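Local coordinates for ABC transporter, substrate binding protein (Aeropyrum pernix, PDB 3EAF), which probably binds a small solute outside the membrane as the substrate-binding component of an ABC transporter, at residues L26-K38 / T271-Q285. Residues are numbered along the deposited sequence; the frame is centred on the assembly and turned at random.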
# COMPACT_ATOMS: atom_id res chain seq x y z
N LEU A 26 3.27 5.40 12.57
CA LEU A 26 3.24 4.73 13.86
C LEU A 26 3.72 3.28 13.75
O LEU A 26 4.50 2.82 14.59
CB LEU A 26 1.84 4.79 14.48
CG LEU A 26 1.57 4.00 15.78
CD1 LEU A 26 2.55 4.35 16.91
CD2 LEU A 26 0.12 4.20 16.24
N GLY A 27 3.24 2.55 12.74
CA GLY A 27 3.63 1.16 12.55
C GLY A 27 5.10 0.99 12.21
O GLY A 27 5.75 0.06 12.68
N ALA A 28 5.63 1.89 11.39
CA ALA A 28 7.05 1.85 11.02
C ALA A 28 7.95 2.11 12.24
O ALA A 28 8.95 1.43 12.42
CB ALA A 28 7.35 2.86 9.90
N GLU A 29 7.57 3.08 13.06
CA GLU A 29 8.33 3.42 14.27
C GLU A 29 8.27 2.29 15.28
O GLU A 29 9.29 1.92 15.86
CB GLU A 29 7.85 4.73 14.88
CG GLU A 29 8.32 5.95 14.11
CD GLU A 29 8.26 7.22 14.96
OE1 GLU A 29 7.15 7.72 15.23
OE2 GLU A 29 9.34 7.70 15.35
N LEU A 30 7.07 1.74 15.49
CA LEU A 30 6.91 0.55 16.33
C LEU A 30 7.86 -0.56 15.92
O LEU A 30 8.51 -1.16 16.77
CB LEU A 30 5.47 0.03 16.29
CG LEU A 30 4.44 0.62 17.25
CD1 LEU A 30 3.14 -0.14 17.08
CD2 LEU A 30 4.92 0.59 18.71
N ALA A 31 7.94 -0.82 14.62
CA ALA A 31 8.80 -1.88 14.08
C ALA A 31 10.29 -1.62 14.30
O ALA A 31 11.02 -2.52 14.72
CB ALA A 31 8.51 -2.11 12.60
N PHE A 32 10.74 -0.39 14.03
CA PHE A 32 12.12 -0.01 14.29
C PHE A 32 12.48 -0.23 15.77
O PHE A 32 13.50 -0.86 16.08
CB PHE A 32 12.37 1.45 13.91
CG PHE A 32 12.58 1.67 12.43
CD1 PHE A 32 13.55 0.96 11.73
CD2 PHE A 32 11.84 2.64 11.76
CE1 PHE A 32 13.76 1.18 10.36
CE2 PHE A 32 12.04 2.88 10.38
CZ PHE A 32 13.00 2.15 9.68
N LYS A 33 11.63 0.26 16.66
CA LYS A 33 11.90 0.14 18.09
C LYS A 33 11.85 -1.32 18.54
O LYS A 33 12.69 -1.75 19.33
CB LYS A 33 10.92 0.99 18.91
CG LYS A 33 11.05 2.49 18.70
CD LYS A 33 9.94 3.22 19.42
CE LYS A 33 10.13 4.74 19.41
NZ LYS A 33 9.11 5.38 20.29
N TYR A 34 10.88 -2.07 18.01
CA TYR A 34 10.70 -3.48 18.35
C TYR A 34 11.90 -4.32 17.99
O TYR A 34 12.49 -4.95 18.87
CB TYR A 34 9.45 -4.06 17.67
CG TYR A 34 9.16 -5.51 18.00
CD1 TYR A 34 8.62 -5.87 19.24
CD2 TYR A 34 9.41 -6.52 17.08
CE1 TYR A 34 8.34 -7.20 19.55
CE2 TYR A 34 9.13 -7.86 17.37
CZ TYR A 34 8.60 -8.19 18.60
OH TYR A 34 8.33 -9.51 18.89
N PHE A 35 12.28 -4.32 16.72
CA PHE A 35 13.37 -5.18 16.25
C PHE A 35 14.73 -4.74 16.79
O PHE A 35 15.58 -5.59 17.10
CB PHE A 35 13.36 -5.32 14.73
CG PHE A 35 12.14 -6.05 14.20
CD1 PHE A 35 11.95 -7.40 14.47
CD2 PHE A 35 11.19 -5.38 13.43
CE1 PHE A 35 10.83 -8.08 13.99
CE2 PHE A 35 10.06 -6.06 12.94
CZ PHE A 35 9.89 -7.40 13.23
N ASN A 36 14.94 -3.43 16.94
CA ASN A 36 16.15 -2.93 17.60
C ASN A 36 16.34 -3.58 18.98
O ASN A 36 17.40 -4.16 19.26
CB ASN A 36 16.14 -1.40 17.72
CG ASN A 36 16.68 -0.70 16.47
OD1 ASN A 36 17.46 -1.27 15.71
ND2 ASN A 36 16.27 0.55 16.27
N GLU A 37 15.29 -3.50 19.79
CA GLU A 37 15.28 -4.01 21.16
C GLU A 37 15.37 -5.55 21.24
O GLU A 37 16.08 -6.09 22.09
CB GLU A 37 14.03 -3.49 21.89
CG GLU A 37 13.81 -3.99 23.33
CD GLU A 37 14.80 -3.43 24.34
OE1 GLU A 37 15.32 -2.31 24.14
OE2 GLU A 37 15.06 -4.12 25.35
N LYS A 38 14.64 -6.24 20.37
CA LYS A 38 14.67 -7.70 20.35
C LYS A 38 16.04 -8.20 19.87
O LYS A 38 16.52 -9.25 20.31
CB LYS A 38 13.55 -8.28 19.47
CG LYS A 38 12.14 -8.18 20.07
CD LYS A 38 11.94 -9.14 21.23
CE LYS A 38 10.50 -9.13 21.71
NZ LYS A 38 10.31 -9.89 22.98
N THR A 271 3.01 -10.23 16.73
CA THR A 271 4.30 -9.54 16.81
C THR A 271 4.09 -8.02 16.96
O THR A 271 4.76 -7.38 17.78
CB THR A 271 5.17 -9.87 15.57
OG1 THR A 271 5.51 -11.27 15.58
CG2 THR A 271 6.44 -9.04 15.53
N ILE A 272 3.17 -7.47 16.18
CA ILE A 272 2.81 -6.05 16.27
C ILE A 272 2.20 -5.71 17.63
O ILE A 272 2.56 -4.71 18.25
CB ILE A 272 1.90 -5.59 15.09
CG1 ILE A 272 2.62 -5.82 13.75
CG2 ILE A 272 1.51 -4.11 15.25
CD1 ILE A 272 1.79 -5.58 12.48
N PHE A 273 1.29 -6.56 18.11
CA PHE A 273 0.68 -6.38 19.43
C PHE A 273 1.71 -6.37 20.57
O PHE A 273 1.56 -5.62 21.53
CB PHE A 273 -0.41 -7.42 19.70
CG PHE A 273 -1.72 -7.10 19.02
CD1 PHE A 273 -2.30 -5.85 19.18
CD2 PHE A 273 -2.36 -8.05 18.24
CE1 PHE A 273 -3.51 -5.54 18.57
CE2 PHE A 273 -3.58 -7.75 17.62
CZ PHE A 273 -4.14 -6.49 17.78
N GLU A 274 2.74 -7.20 20.45
CA GLU A 274 3.82 -7.21 21.44
C GLU A 274 4.62 -5.91 21.35
O GLU A 274 4.96 -5.31 22.38
CB GLU A 274 4.74 -8.43 21.29
CG GLU A 274 5.63 -8.65 22.52
CD GLU A 274 6.82 -9.58 22.29
OE1 GLU A 274 7.00 -10.08 21.16
OE2 GLU A 274 7.59 -9.80 23.26
N ALA A 275 4.92 -5.47 20.12
CA ALA A 275 5.61 -4.20 19.90
C ALA A 275 4.86 -3.04 20.56
O ALA A 275 5.47 -2.22 21.25
CB ALA A 275 5.80 -3.94 18.41
N ALA A 276 3.55 -3.02 20.37
CA ALA A 276 2.66 -2.05 21.00
C ALA A 276 2.75 -2.08 22.54
O ALA A 276 2.90 -1.02 23.17
CB ALA A 276 1.23 -2.26 20.54
N ARG A 277 2.68 -3.27 23.14
CA ARG A 277 2.78 -3.38 24.60
C ARG A 277 4.11 -2.85 25.13
O ARG A 277 4.14 -2.14 26.12
CB ARG A 277 2.56 -4.82 25.09
CG ARG A 277 1.13 -5.34 24.97
CD ARG A 277 0.97 -6.72 25.67
NE ARG A 277 1.80 -7.77 25.06
CZ ARG A 277 1.42 -8.55 24.05
NH1 ARG A 277 0.22 -8.42 23.51
NH2 ARG A 277 2.26 -9.47 23.58
N MSE A 278 5.20 -3.21 24.45
CA MSE A 278 6.55 -2.81 24.85
C MSE A 278 6.81 -1.31 24.71
O MSE A 278 7.72 -0.77 25.35
CB MSE A 278 7.59 -3.60 24.06
CG MSE A 278 7.64 -5.07 24.41
SE MSE A 278 8.70 -6.10 23.14
CE MSE A 278 10.44 -5.24 23.38
N ASN A 279 6.02 -0.65 23.87
CA ASN A 279 6.19 0.77 23.62
C ASN A 279 5.02 1.65 24.07
O ASN A 279 4.89 2.80 23.65
CB ASN A 279 6.56 0.99 22.14
CG ASN A 279 7.93 0.44 21.80
OD1 ASN A 279 8.95 1.08 22.04
ND2 ASN A 279 7.97 -0.76 21.24
N GLY A 280 4.19 1.12 24.95
CA GLY A 280 3.11 1.88 25.58
C GLY A 280 2.06 2.39 24.61
O GLY A 280 1.49 3.47 24.81
N VAL A 281 1.80 1.61 23.56
CA VAL A 281 0.75 1.91 22.58
C VAL A 281 -0.47 1.03 22.85
O VAL A 281 -0.36 -0.20 22.91
CB VAL A 281 1.25 1.70 21.12
CG1 VAL A 281 0.10 1.79 20.12
CG2 VAL A 281 2.34 2.71 20.77
N SER A 282 -1.62 1.67 23.02
CA SER A 282 -2.88 0.98 23.29
C SER A 282 -3.26 0.02 22.15
O SER A 282 -3.08 0.34 20.97
CB SER A 282 -3.98 2.00 23.53
OG SER A 282 -5.26 1.40 23.46
N GLU A 283 -3.77 -1.16 22.52
CA GLU A 283 -4.16 -2.20 21.57
C GLU A 283 -5.12 -1.70 20.48
O GLU A 283 -4.99 -2.07 19.31
CB GLU A 283 -4.75 -3.42 22.31
CG GLU A 283 -5.40 -4.49 21.41
CD GLU A 283 -5.92 -5.71 22.18
OE1 GLU A 283 -6.06 -5.65 23.43
OE2 GLU A 283 -6.20 -6.74 21.51
N ASP A 284 -6.07 -0.85 20.87
CA ASP A 284 -7.06 -0.31 19.93
C ASP A 284 -6.49 0.69 18.90
O ASP A 284 -7.22 1.15 18.02
CB ASP A 284 -8.27 0.28 20.68
CG ASP A 284 -7.95 1.57 21.45
OD1 ASP A 284 -6.79 2.05 21.44
OD2 ASP A 284 -8.88 2.10 22.09
N GLN A 285 -5.21 1.02 19.02
CA GLN A 285 -4.54 1.87 18.04
C GLN A 285 -3.88 1.05 16.94
O GLN A 285 -3.32 1.61 16.00
CB GLN A 285 -3.51 2.78 18.73
CG GLN A 285 -4.13 3.78 19.70
CD GLN A 285 -3.16 4.87 20.12
OE1 GLN A 285 -1.95 4.77 19.93
NE2 GLN A 285 -3.71 5.94 20.71
O HOH W 1 10.64 -2.15 21.77
O HOH W 2 8.91 3.63 23.31
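Y34 drops as a knob into the hollow formed by T271, E274, A275 and M278, a worked example of how two helices crossing at nearly a right angle, here 83°, can lock through one large side chain. The small A275 forms the floor: the helices draw in over it, with its CB 3.5 Å from Y34 CD1. The methyl CG2 of T271 presses on Y34 CE2 at 3.5 Å, while the selenium of M278, a selenomethionine, makes an oblique Met-aromatic contact beside CE1. CG lies anti to the backbone N of Y34 (chi1 -178°), a setting that lays the ring across helix 267-278 and carries its hydroxyl to E274. Y34 OH donates to E274 OE1 at 2.7 Å, approaching from above the carboxylate plane. K38 NZ forms a salt bridge with E274 OE2, on the syn side but 34° out of that plane, so two donors restrain the carboxylate's rotation. With an alanine at Y34, the hollow over A275 would probably go unfilled and E274 OE1 would lose its hydroxyl partner.

One turn earlier, L30 is the second bump, its CD2 resting in a shallow hollow of A275 O, N279 CB and V281 CG2, with A276 beside it; I286 packs on the same leucine. N279 folds back, its ND2 donating to A275 O at 2.9 Å, which holds the amide beside the aliphatic chain of K33. One water links N279 ND2 to the main-chain O of K33, another N279 OD1 to K33 NZ, both weakly on the lysine side.

The contact joins helix 18-38, which covers strands 3-11 and 47-56, to helix 267-278 in a periplasmic-binding-protein fold. Apolar around L30 and A275, it turns polar at E274, where a neutral hydroxyl and a charged amine share one carboxylate: packing probably sets the seat, and the polar pair ties its outer edge.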